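Local coordinates for protein aerobactin synthase IucC (Klebsiella pneumoniae, PDB 6CN7) that synthesises the siderophore aerobactin, probably by ATP-dependent attachment of a second N-acetyl-N-hydroxylysine to N-citryl-N-acetyl-N-hydroxylysine, at residues A[320-325]-A[358-363]; A[404-409]-A[428-433]; A[41-46]-A[84-89]; A[20-25]-A[491-496]. The protein carries 5 engineered substitutions. All coordinates share one frame; numbering follows the deposited sequence.

Overall arrangement
From the N terminus, helix 4-25 supplies the first half of contact 4, whose partner lies on helix 475-499 with 465 residues between them; the other three contacts are nested inside this loop and follow one another in series without crossing. Contact 3 closes a loop of 37 residues, joining the N-terminal antiparallel sheet to helix 76-87, and touches contact 4 where I41 packs on L20 and E24. Contact 1 closes 32 residues, tying strand 320-321 to the loop before strand 366-369, and contact 2 closes 18, placing helix 395-417 on strand 428-433. Both reach the same mixed sheet and touch through L361 and A431. Contact 4 finally brings the N-terminal helix to the C-terminal part of the chain.

Contact 1. Residues A[320-325]-A[358-363]; sequences VILGEP and CRWLKP
V320 and L322 meet the indole of W360, which contributes the largest share of the buried surface. The chief touch is a CH-pi contact: V320 CG1 sits over one face of the indole, 3.9 Å from the centroid of its five-membered ring and only 14° off the ring normal. Within that ring the nearest atom is CG, with V320 CG1 to W360 CG at 3.8 Å. The methyl owes this position to a first torsion of 176°, which sets CG1 opposite the backbone N of V320.

L322 reaches the same ring by a different route. Its CD2 approaches W360 CD1 to 3.8 Å at a slant, the two side chains running past each other in opposite directions. Strand 320-321 is an outermost strand of a mixed four-stranded sheet and runs parallel to strand 436-442, whose R439 and L441 also touch V320. Segment 358-363 belongs to the connection that leaves strand 350-355 of the large antiparallel sheet and leads into strand 366-369, the opposite outermost strand of the mixed one. The indole therefore bridges the connection and the sheet it is about to join.

No hydrogen bond spans the two segments directly, but E355 links them: one carboxylate oxygen accepts from W360 NE1, which fixes the polar edge of the indole, and the other accepts from the backbone N of G323.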
loop_
_atom_site.group_PDB
_atom_site.type_symbol
_atom_site.label_atom_id
_atom_site.label_comp_id
_atom_site.label_asym_id
_atom_site.label_seq_id
_atom_site.Cartn_x
_atom_site.Cartn_y
_atom_site.Cartn_z
ATOM N N VAL A 320 37.767 4.370 -11.532
ATOM C CA VAL A 320 37.566 3.333 -10.529
ATOM C C VAL A 320 36.302 2.558 -10.866
ATOM O O VAL A 320 35.296 3.141 -11.286
ATOM C CB VAL A 320 37.472 3.934 -9.110
ATOM C CG1 VAL A 320 37.156 2.849 -8.078
ATOM C CG2 VAL A 320 38.760 4.658 -8.748
ATOM N N ILE A 321 36.357 1.244 -10.672
ATOM C CA ILE A 321 35.217 0.357 -10.864
ATOM C C ILE A 321 34.743 -0.084 -9.485
ATOM O O ILE A 321 35.408 -0.886 -8.818
ATOM C CB ILE A 321 35.583 -0.852 -11.737
ATOM C CG1 ILE A 321 35.949 -0.401 -13.157
ATOM C CG2 ILE A 321 34.444 -1.868 -11.769
ATOM C CD1 ILE A 321 34.805 0.221 -13.941
ATOM N N LEU A 322 33.597 0.435 -9.054
ATOM C CA LEU A 322 32.994 -0.002 -7.804
ATOM C C LEU A 322 32.330 -1.357 -8.012
ATOM O O LEU A 322 31.520 -1.527 -8.930
ATOM C CB LEU A 322 31.981 1.031 -7.310
ATOM C CG LEU A 322 32.579 2.401 -6.965
ATOM C CD1 LEU A 322 31.493 3.411 -6.645
ATOM C CD2 LEU A 322 33.553 2.292 -5.802
ATOM N N GLY A 323 32.677 -2.322 -7.161
ATOM C CA GLY A 323 32.285 -3.698 -7.362
ATOM C C GLY A 323 31.036 -4.097 -6.589
ATOM O O GLY A 323 30.560 -3.397 -5.699
ATOM N N GLU A 324 30.506 -5.265 -6.965
ATOM C CA GLU A 324 29.379 -5.904 -6.287
ATOM C C GLU A 324 29.877 -7.201 -5.660
ATOM O O GLU A 324 29.833 -8.264 -6.298
ATOM C CB GLU A 324 28.235 -6.176 -7.265
ATOM C CG GLU A 324 27.570 -4.918 -7.798
ATOM C CD GLU A 324 26.417 -5.218 -8.737
ATOM O OE1 GLU A 324 26.204 -6.408 -9.059
ATOM O OE2 GLU A 324 25.723 -4.262 -9.148
ATOM N N PRO A 325 30.368 -7.173 -4.418
ATOM C CA PRO A 325 30.968 -8.391 -3.849
ATOM C C PRO A 325 29.960 -9.471 -3.496
ATOM O O PRO A 325 30.328 -10.652 -3.487
ATOM C CB PRO A 325 31.697 -7.873 -2.603
ATOM C CG PRO A 325 30.993 -6.606 -2.250
ATOM C CD PRO A 325 30.556 -6.002 -3.547
ATOM N N CYS A 358 33.637 5.653 -0.593
ATOM C CA CYS A 358 34.568 5.952 0.490
ATOM C C CYS A 358 35.664 4.904 0.626
ATOM O O CYS A 358 36.717 5.195 1.203
ATOM C CB CYS A 358 33.815 6.079 1.816
ATOM S SG CYS A 358 33.473 4.504 2.625
ATOM N N ARG A 359 35.441 3.692 0.115
ATOM C CA ARG A 359 36.491 2.678 0.131
ATOM C C ARG A 359 37.718 3.138 -0.648
ATOM O O ARG A 359 38.856 2.905 -0.223
ATOM C CB ARG A 359 35.955 1.364 -0.441
ATOM C CG ARG A 359 35.573 0.337 0.625
ATOM C CD ARG A 359 34.425 -0.560 0.179
ATOM N NE ARG A 359 34.859 -1.928 -0.105
ATOM C CZ ARG A 359 34.818 -2.928 0.769
ATOM N NH1 ARG A 359 34.365 -2.732 2.002
ATOM N NH2 ARG A 359 35.234 -4.137 0.411
ATOM N N TRP A 360 37.510 3.800 -1.783
ATOM C CA TRP A 360 38.593 4.167 -2.686
ATOM C C TRP A 360 38.994 5.634 -2.592
ATOM O O TRP A 360 39.932 6.046 -3.281
ATOM C CB TRP A 360 38.196 3.839 -4.129
ATOM C CG TRP A 360 38.112 2.370 -4.405
ATOM C CD1 TRP A 360 37.010 1.573 -4.289
ATOM C CD2 TRP A 360 39.178 1.518 -4.841
ATOM N NE1 TRP A 360 37.324 0.280 -4.627
ATOM C CE2 TRP A 360 38.649 0.218 -4.969
ATOM C CE3 TRP A 360 40.529 1.727 -5.135
ATOM C CZ2 TRP A 360 39.422 -0.866 -5.378
ATOM C CZ3 TRP A 360 41.295 0.649 -5.541
ATOM C CH2 TRP A 360 40.739 -0.631 -5.658
ATOM N N LEU A 361 38.326 6.428 -1.760
ATOM C CA LEU A 361 38.567 7.864 -1.718
ATOM C C LEU A 361 39.704 8.217 -0.768
ATOM O O LEU A 361 39.902 7.575 0.267
ATOM C CB LEU A 361 37.304 8.610 -1.288
ATOM C CG LEU A 361 36.114 8.566 -2.248
ATOM C CD1 LEU A 361 34.915 9.253 -1.613
ATOM C CD2 LEU A 361 36.456 9.205 -3.585
ATOM N N LYS A 362 40.446 9.258 -1.131
ATOM C CA LYS A 362 41.475 9.813 -0.267
ATOM C C LYS A 362 40.829 10.674 0.811
ATOM O O LYS A 362 39.656 11.038 0.715
ATOM C CB LYS A 362 42.472 10.616 -1.101
ATOM C CG LYS A 362 43.376 9.751 -1.960
ATOM C CD LYS A 362 44.407 10.577 -2.712
ATOM C CE LYS A 362 44.624 10.044 -4.120
ATOM N NZ LYS A 362 44.754 8.558 -4.164
ATOM N N PRO A 363 41.578 11.019 1.864
ATOM C CA PRO A 363 40.950 11.725 2.994
ATOM C C PRO A 363 40.237 13.008 2.599
ATOM O O PRO A 363 39.113 13.250 3.058
ATOM C CB PRO A 363 42.137 11.990 3.933
ATOM C CG PRO A 363 43.141 10.944 3.582
ATOM C CD PRO A 363 43.004 10.743 2.108
#

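Contact 2. Residues A[404-409]-A[428-433]; sequences RVVVVP and ITLAMK
Helix 395-417 packs against one face of the mixed four-stranded sheet, and V405 and V406 on the helix meet I428 and L430 of strand 428-433 to make part of that interface. Over these short segments the helix and strand axes come within 10.4 Å and run at 143° to each other, closer to antiparallel than to parallel. All four touching residues are buried, and the contact is wholly apolar.

V406 has the largest share of the buried surface, and its two methyls divide the work. CG2 meets L430 CD2 at 3.6 Å, the tightest approach here, with the two side chains crossing at about a right angle. The other methyl, V406 CG1, faces the end of the isoleucine, 4.3 Å from I428 CD1. A first torsion of 177° on V406 sets CG1 opposite its own backbone N and leaves CG2 beside that nitrogen, so that the fork of the valine spans both strand residues. L430 CD2 also approaches V405 CG1, more loosely, at 4.4 Å. One leucine methyl thus lies against two successive valines of the helix, while I428, two positions back along the strand, extends the same apolar surface.

P409, which has no amide hydrogen to give to the preceding turn, marks a kink in the helix just beyond the contact. Around the contact, V440 of strand 436-442, the antiparallel partner of 428-433, touches V405 and I428, and M370 packs on V406 and I428. Away from the sheet, V407 and V408 turn to helix 505-521.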
loop_
_atom_site.group_PDB
_atom_site.type_symbol
_atom_site.label_atom_id
_atom_site.label_comp_id
_atom_site.label_asym_id
_atom_site.label_seq_id
_atom_site.Cartn_x
_atom_site.Cartn_y
_atom_site.Cartn_z
ATOM N N ARG A 404 39.058 14.706 -19.672
ATOM C CA ARG A 404 40.045 13.633 -19.587
ATOM C C ARG A 404 39.673 12.621 -18.512
ATOM O O ARG A 404 40.024 11.440 -18.623
ATOM C CB ARG A 404 41.430 14.218 -19.308
ATOM C CG ARG A 404 41.910 15.226 -20.345
ATOM C CD ARG A 404 43.146 15.963 -19.853
ATOM N NE ARG A 404 44.300 15.077 -19.779
ATOM C CZ ARG A 404 45.385 15.305 -19.047
ATOM N NH1 ARG A 404 45.480 16.396 -18.296
ATOM N NH2 ARG A 404 46.378 14.428 -19.061
ATOM N N VAL A 405 38.957 13.058 -17.477
ATOM C CA VAL A 405 38.596 12.170 -16.375
ATOM C C VAL A 405 37.405 11.288 -16.743
ATOM O O VAL A 405 37.331 10.126 -16.336
ATOM C CB VAL A 405 38.309 13.007 -15.115
ATOM C CG1 VAL A 405 37.564 12.188 -14.063
ATOM C CG2 VAL A 405 39.614 13.548 -14.540
ATOM N N VAL A 406 36.458 11.818 -17.511
ATOM C CA VAL A 406 35.171 11.164 -17.750
ATOM C C VAL A 406 35.119 10.500 -19.120
ATOM O O VAL A 406 34.845 9.305 -19.228
ATOM C CB VAL A 406 34.020 12.182 -17.580
ATOM C CG1 VAL A 406 32.676 11.528 -17.890
ATOM C CG2 VAL A 406 34.016 12.757 -16.171
ATOM N N VAL A 407 35.383 11.258 -20.181
ATOM C CA VAL A 407 35.061 10.789 -21.525
ATOM C C VAL A 407 36.138 9.851 -22.051
ATOM O O VAL A 407 35.828 8.825 -22.669
ATOM C CB VAL A 407 34.847 11.993 -22.463
ATOM C CG1 VAL A 407 34.476 11.523 -23.864
ATOM C CG2 VAL A 407 33.766 12.914 -21.905
ATOM N N VAL A 408 37.410 10.177 -21.819
ATOM C CA VAL A 408 38.497 9.348 -22.338
ATOM C C VAL A 408 38.366 7.900 -21.875
ATOM O O VAL A 408 38.387 6.998 -22.726
ATOM C CB VAL A 408 39.853 9.963 -21.977
ATOM C CG1 VAL A 408 40.996 9.058 -22.432
ATOM C CG2 VAL A 408 39.990 11.347 -22.601
ATOM N N PRO A 409 38.233 7.606 -20.575
ATOM C CA PRO A 409 38.110 6.192 -20.173
ATOM C C PRO A 409 36.948 5.480 -20.842
ATOM O O PRO A 409 37.096 4.335 -21.289
ATOM C CB PRO A 409 37.922 6.270 -18.649
ATOM C CG PRO A 409 38.366 7.625 -18.262
ATOM C CD PRO A 409 38.134 8.518 -19.426
ATOM N N ILE A 428 27.356 8.401 -12.843
ATOM C CA ILE A 428 28.754 8.807 -12.905
ATOM C C ILE A 428 29.053 9.602 -11.645
ATOM O O ILE A 428 28.434 10.646 -11.399
ATOM C CB ILE A 428 29.052 9.633 -14.165
ATOM C CG1 ILE A 428 28.967 8.745 -15.405
ATOM C CG2 ILE A 428 30.437 10.291 -14.072
ATOM C CD1 ILE A 428 29.034 9.505 -16.704
ATOM N N THR A 429 29.992 9.110 -10.846
ATOM C CA THR A 429 30.439 9.791 -9.642
ATOM C C THR A 429 31.823 10.376 -9.883
ATOM O O THR A 429 32.691 9.722 -10.469
ATOM C CB THR A 429 30.475 8.833 -8.447
ATOM O OG1 THR A 429 29.164 8.307 -8.213
ATOM C CG2 THR A 429 30.962 9.548 -7.192
ATOM N N LEU A 430 32.020 11.612 -9.438
ATOM C CA LEU A 430 33.300 12.295 -9.547
ATOM C C LEU A 430 33.917 12.454 -8.168
ATOM O O LEU A 430 33.227 12.812 -7.207
ATOM C CB LEU A 430 33.146 13.675 -10.189
ATOM C CG LEU A 430 32.589 13.731 -11.611
ATOM C CD1 LEU A 430 32.381 15.179 -12.017
ATOM C CD2 LEU A 430 33.519 13.026 -12.585
ATOM N N ALA A 431 35.216 12.187 -8.075
ATOM C CA ALA A 431 35.976 12.467 -6.865
ATOM C C ALA A 431 36.493 13.897 -6.943
ATOM O O ALA A 431 37.245 14.240 -7.861
ATOM C CB ALA A 431 37.129 11.479 -6.704
ATOM N N MET A 432 36.087 14.728 -5.990
ATOM C CA MET A 432 36.402 16.150 -5.996
ATOM C C MET A 432 37.338 16.475 -4.842
ATOM O O MET A 432 37.122 16.022 -3.714
ATOM C CB MET A 432 35.130 16.995 -5.883
ATOM C CG MET A 432 34.091 16.730 -6.965
ATOM S SD MET A 432 34.618 17.261 -8.607
ATOM C CE MET A 432 34.716 19.038 -8.398
ATOM N N LYS A 433 38.375 17.258 -5.133
ATOM C CA LYS A 433 39.272 17.784 -4.112
ATOM C C LYS A 433 39.582 19.233 -4.450
ATOM O O LYS A 433 40.212 19.511 -5.474
ATOM C CB LYS A 433 40.565 16.964 -4.026
#

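Contact 3. Residues A[41-46]-A[84-89]; sequences INLPGA and KPVLSM
L43 and P44 both close on V86, whose CG2 methyl makes every near approach between the two segments. It lies 4.0 Å from P44 CD and 4.1 Å from L43 CD2, and in each pair the side chains cross at about a right angle. With its first torsion at 179°, V86 turns CG1 opposite the backbone N and leaves CG2 to face both residues. These van der Waals contacts are loose, and the proline is exposed while the leucine is buried. L43 continues inward against L79 and Q82 of helix 76-87, and V86 also touches V28.

The hydrogen bonds lie within each segment and shape its end. Residues L43 to A46 form a type II beta turn that closes the hairpin between strands 38-43 and 46-54, with P44 and G45 at its corners. L43 N donates to A46 O at 2.9 Å, while the return bond from A46 N to L43 O is weak. On the other side a Schellman motif ends the helix: M89 N bonds to K84 O at 3.2 Å, S88 N reaches P85 O weakly, and S88 takes positive phi as the C-prime residue.

A salt bridge from K84 NZ to D91 OD1 connects this helix end with helix 91-114.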
loop_
_atom_site.group_PDB
_atom_site.type_symbol
_atom_site.label_atom_id
_atom_site.label_comp_id
_atom_site.label_asym_id
_atom_site.label_seq_id
_atom_site.Cartn_x
_atom_site.Cartn_y
_atom_site.Cartn_z
ATOM N N ILE A 41 4.869 28.320 -29.390
ATOM C CA ILE A 41 4.618 26.919 -29.704
ATOM C C ILE A 41 3.111 26.734 -29.754
ATOM O O ILE A 41 2.412 27.039 -28.779
ATOM C CB ILE A 41 5.257 25.966 -28.680
ATOM C CG1 ILE A 41 6.783 26.020 -28.792
ATOM C CG2 ILE A 41 4.762 24.532 -28.891
ATOM C CD1 ILE A 41 7.514 25.300 -27.674
ATOM N N ASN A 42 2.609 26.243 -30.880
ATOM C CA ASN A 42 1.178 26.124 -31.106
ATOM C C ASN A 42 0.725 24.691 -30.869
ATOM O O ASN A 42 1.301 23.749 -31.425
ATOM C CB ASN A 42 0.817 26.565 -32.524
ATOM C CG ASN A 42 1.003 28.057 -32.737
ATOM O OD1 ASN A 42 0.986 28.840 -31.787
ATOM N ND2 ASN A 42 1.169 28.458 -33.991
ATOM N N LEU A 43 -0.302 24.535 -30.043
ATOM C CA LEU A 43 -0.967 23.259 -29.840
ATOM C C LEU A 43 -2.426 23.409 -30.241
ATOM O O LEU A 43 -2.899 24.535 -30.446
ATOM C CB LEU A 43 -0.859 22.815 -28.381
ATOM C CG LEU A 43 0.562 22.649 -27.843
ATOM C CD1 LEU A 43 0.534 22.399 -26.343
ATOM C CD2 LEU A 43 1.275 21.519 -28.559
ATOM N N PRO A 44 -3.172 22.316 -30.376
ATOM C CA PRO A 44 -4.624 22.445 -30.557
ATOM C C PRO A 44 -5.245 23.152 -29.363
ATOM O O PRO A 44 -5.105 22.714 -28.219
ATOM C CB PRO A 44 -5.100 20.994 -30.676
ATOM C CG PRO A 44 -3.890 20.214 -31.066
ATOM C CD PRO A 44 -2.731 20.911 -30.428
ATOM N N GLY A 45 -5.920 24.264 -29.634
ATOM C CA GLY A 45 -6.632 24.974 -28.591
ATOM C C GLY A 45 -5.774 25.720 -27.594
ATOM O O GLY A 45 -6.274 26.081 -26.524
ATOM N N ALA A 46 -4.502 25.962 -27.895
ATOM C CA ALA A 46 -3.680 26.768 -27.004
ATOM C C ALA A 46 -2.401 27.170 -27.721
ATOM O O ALA A 46 -1.907 26.447 -28.591
ATOM C CB ALA A 46 -3.348 26.017 -25.710
ATOM N N LYS A 84 -2.950 15.692 -24.539
ATOM C CA LYS A 84 -3.714 14.465 -24.752
ATOM C C LYS A 84 -3.982 14.194 -26.226
ATOM O O LYS A 84 -3.763 13.053 -26.669
ATOM C CB LYS A 84 -5.022 14.526 -23.952
ATOM C CG LYS A 84 -5.857 13.257 -24.019
ATOM C CD LYS A 84 -7.102 13.388 -23.160
ATOM C CE LYS A 84 -8.009 12.176 -23.273
ATOM N NZ LYS A 84 -9.210 12.334 -22.409
ATOM N N PRO A 85 -4.428 15.161 -27.033
ATOM C CA PRO A 85 -4.573 14.875 -28.471
ATOM C C PRO A 85 -3.239 14.698 -29.168
ATOM O O PRO A 85 -3.112 13.851 -30.061
ATOM C CB PRO A 85 -5.331 16.102 -29.006
ATOM C CG PRO A 85 -5.797 16.859 -27.794
ATOM C CD PRO A 85 -4.832 16.538 -26.709
ATOM N N VAL A 86 -2.231 15.481 -28.779
ATOM C CA VAL A 86 -0.933 15.425 -29.447
ATOM C C VAL A 86 -0.335 14.029 -29.327
ATOM O O VAL A 86 0.177 13.468 -30.303
ATOM C CB VAL A 86 0.010 16.494 -28.864
ATOM C CG1 VAL A 86 1.375 16.437 -29.539
ATOM C CG2 VAL A 86 -0.603 17.881 -29.014
ATOM N N LEU A 87 -0.391 13.450 -28.130
ATOM C CA LEU A 87 0.222 12.157 -27.862
ATOM C C LEU A 87 -0.775 11.005 -27.885
ATOM O O LEU A 87 -0.371 9.852 -27.701
ATOM C CB LEU A 87 0.939 12.195 -26.507
ATOM C CG LEU A 87 2.062 13.232 -26.395
ATOM C CD1 LEU A 87 2.651 13.254 -24.989
ATOM C CD2 LEU A 87 3.153 12.967 -27.422
ATOM N N SER A 88 -2.058 11.283 -28.111
ATOM C CA SER A 88 -3.074 10.241 -28.254
ATOM C C SER A 88 -3.142 9.370 -26.998
ATOM O O SER A 88 -2.958 8.153 -27.037
ATOM C CB SER A 88 -2.799 9.393 -29.499
ATOM O OG SER A 88 -2.643 10.209 -30.647
ATOM N N MET A 89 -3.414 10.025 -25.873
ATOM C CA MET A 89 -3.460 9.363 -24.579
ATOM C C MET A 89 -4.898 9.030 -24.211
ATOM O O MET A 89 -5.818 9.804 -24.493
ATOM C CB MET A 89 -2.839 10.245 -23.492
ATOM C CG MET A 89 -1.767 11.206 -23.996
ATOM S SD MET A 89 -1.022 12.198 -22.680
ATOM C CE MET A 89 0.425 11.222 -22.322
#

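Contact 4. Residues A[20-25]-A[491-496]; sequences LAELEY and LRFVSP
OE1 of E22 is held by both terminal nitrogens of R492: NH1 donates to it at 3.1 Å, nearly straight at 160°, and NH2 adds a weak bond to the same E22 OE1 at 3.3 Å. The second carboxylate oxygen, E22 OE2, accepts from R492 NH2 at 3.0 Å through its syn lone pair. The result is an end-on, two-nitrogen salt bridge in which E22 OE1 lies close to the guanidinium plane while OE2 is tilted out of it, the two planes being clearly turned against each other. K140 NZ makes a further salt bridge to E22 OE2.

Y25 lies flat on one face of the guanidinium, its ring plane 19° from that of R492 and the centres 4.5 Å apart, with CE2 over the middle of the group. The tip carbon CZ of F493 reaches over the rim of the opposite face and has E22 OE1 at its ring edge, 4.1 Å from that same CZ. The arginine chain bends at its third torsion, and NE gives its hydrogen to V488 O one turn earlier in the helix, which fixes the rotation of the flat group. W59 adds a cation-pi contact to R492 and an edge-to-face one to F493.

The long side chains join helices 4-25 and 475-499, whose segment axes approach no closer than 14.5 Å, at 123°. E22 and R492 are buried; E22 probably draws its compensation from both R492 and K140, which would favour the ionised carboxylate, and the helices are joined by a directional ionic link flanked by Y25 and F493.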
loop_
_atom_site.group_PDB
_atom_site.type_symbol
_atom_site.label_atom_id
_atom_site.label_comp_id
_atom_site.label_asym_id
_atom_site.label_seq_id
_atom_site.Cartn_x
_atom_site.Cartn_y
_atom_site.Cartn_z
ATOM N N LEU A 20 7.975 21.889 -22.452
ATOM C CA LEU A 20 7.948 22.474 -23.790
ATOM C C LEU A 20 9.299 22.325 -24.481
ATOM O O LEU A 20 9.371 21.951 -25.657
ATOM C CB LEU A 20 7.552 23.950 -23.716
ATOM C CG LEU A 20 6.120 24.296 -23.297
ATOM C CD1 LEU A 20 5.974 25.804 -23.163
ATOM C CD2 LEU A 20 5.099 23.751 -24.289
ATOM N N ALA A 21 10.384 22.615 -23.761
ATOM C CA ALA A 21 11.704 22.613 -24.382
ATOM C C ALA A 21 12.109 21.215 -24.829
ATOM O O ALA A 21 12.649 21.045 -25.928
ATOM C CB ALA A 21 12.739 23.186 -23.416
ATOM N N GLU A 22 11.859 20.200 -23.999
ATOM C CA GLU A 22 12.291 18.850 -24.345
ATOM C C GLU A 22 11.411 18.251 -25.438
ATOM O O GLU A 22 11.915 17.597 -26.358
ATOM C CB GLU A 22 12.290 17.961 -23.100
ATOM C CG GLU A 22 12.982 16.610 -23.288
ATOM C CD GLU A 22 14.480 16.735 -23.497
ATOM O OE1 GLU A 22 15.070 17.722 -23.016
ATOM O OE2 GLU A 22 15.065 15.843 -24.143
ATOM N N LEU A 23 10.094 18.462 -25.359
ATOM C CA LEU A 23 9.210 17.946 -26.399
ATOM C C LEU A 23 9.447 18.644 -27.732
ATOM O O LEU A 23 9.247 18.037 -28.790
ATOM C CB LEU A 23 7.747 18.094 -25.976
ATOM C CG LEU A 23 7.295 17.212 -24.809
ATOM C CD1 LEU A 23 5.922 17.632 -24.329
ATOM C CD2 LEU A 23 7.286 15.746 -25.207
ATOM N N GLU A 24 9.868 19.911 -27.707
ATOM C CA GLU A 24 10.218 20.595 -28.950
ATOM C C GLU A 24 11.532 20.061 -29.505
ATOM O O GLU A 24 11.706 19.958 -30.724
ATOM C CB GLU A 24 10.302 22.103 -28.711
ATOM C CG GLU A 24 10.128 22.960 -29.970
ATOM C CD GLU A 24 11.437 23.250 -30.687
ATOM O OE1 GLU A 24 12.511 22.866 -30.167
ATOM O OE2 GLU A 24 11.393 23.869 -31.776
ATOM N N TYR A 25 12.466 19.711 -28.619
ATOM C CA TYR A 25 13.714 19.095 -29.054
ATOM C C TYR A 25 13.466 17.702 -29.620
ATOM O O TYR A 25 14.137 17.285 -30.569
ATOM C CB TYR A 25 14.699 19.040 -27.888
ATOM C CG TYR A 25 16.027 18.423 -28.248
ATOM C CD1 TYR A 25 16.883 19.051 -29.137
ATOM C CD2 TYR A 25 16.426 17.212 -27.697
ATOM C CE1 TYR A 25 18.097 18.492 -29.472
ATOM C CE2 TYR A 25 17.641 16.646 -28.028
ATOM C CZ TYR A 25 18.473 17.292 -28.916
ATOM O OH TYR A 25 19.685 16.735 -29.251
ATOM N N LEU A 491 26.022 16.525 -21.161
ATOM C CA LEU A 491 26.724 17.727 -21.601
ATOM C C LEU A 491 25.765 18.774 -22.152
ATOM O O LEU A 491 26.013 19.976 -22.002
ATOM C CB LEU A 491 27.773 17.362 -22.650
ATOM C CG LEU A 491 29.144 16.953 -22.106
ATOM C CD1 LEU A 491 29.030 15.921 -20.991
ATOM C CD2 LEU A 491 30.004 16.418 -23.236
ATOM N N ARG A 492 24.674 18.345 -22.790
ATOM C CA ARG A 492 23.684 19.296 -23.285
ATOM C C ARG A 492 23.204 20.225 -22.179
ATOM O O ARG A 492 22.889 21.392 -22.440
ATOM C CB ARG A 492 22.498 18.546 -23.898
ATOM C CG ARG A 492 21.302 19.428 -24.252
ATOM C CD ARG A 492 20.382 18.756 -25.271
ATOM N NE ARG A 492 19.731 17.547 -24.757
ATOM C CZ ARG A 492 18.484 17.487 -24.298
ATOM N NH1 ARG A 492 17.717 18.569 -24.273
ATOM N NH2 ARG A 492 17.992 16.335 -23.863
ATOM N N PHE A 493 23.151 19.732 -20.942
ATOM C CA PHE A 493 22.659 20.511 -19.814
ATOM C C PHE A 493 23.761 21.221 -19.038
ATOM O O PHE A 493 23.449 22.016 -18.147
ATOM C CB PHE A 493 21.876 19.604 -18.863
ATOM C CG PHE A 493 20.669 18.975 -19.492
ATOM C CD1 PHE A 493 19.482 19.681 -19.599
ATOM C CD2 PHE A 493 20.719 17.681 -19.981
ATOM C CE1 PHE A 493 18.367 19.108 -20.179
ATOM C CE2 PHE A 493 19.606 17.102 -20.564
ATOM C CZ PHE A 493 18.430 17.817 -20.663
ATOM N N VAL A 494 25.028 20.964 -19.347
ATOM C CA VAL A 494 26.139 21.638 -18.686
ATOM C C VAL A 494 26.650 22.812 -19.507
ATOM O O VAL A 494 26.943 23.874 -18.957
ATOM C CB VAL A 494 27.276 20.635 -18.392
ATOM C CG1 VAL A 494 28.435 21.333 -17.685
ATOM C CG2 VAL A 494 26.763 19.480 -17.551
ATOM N N SER A 495 26.764 22.640 -20.823
ATOM C CA SER A 495 27.352 23.687 -21.648
ATOM C C SER A 495 26.585 25.008 -21.594
ATOM O O SER A 495 27.236 26.059 -21.700
ATOM C CB SER A 495 27.479 23.191 -23.098
ATOM O OG SER A 495 26.215 22.947 -23.687
ATOM N N PRO A 496 25.257 25.041 -21.441
ATOM C CA PRO A 496 24.590 26.347 -21.301
ATOM C C PRO A 496 25.019 27.102 -20.057
ATOM O O PRO A 496 25.096 28.337 -20.086
ATOM C CB PRO A 496 23.101 25.980 -21.251
ATOM C CG PRO A 496 23.014 24.626 -21.862
ATOM C CD PRO A 496 24.280 23.939 -21.467
#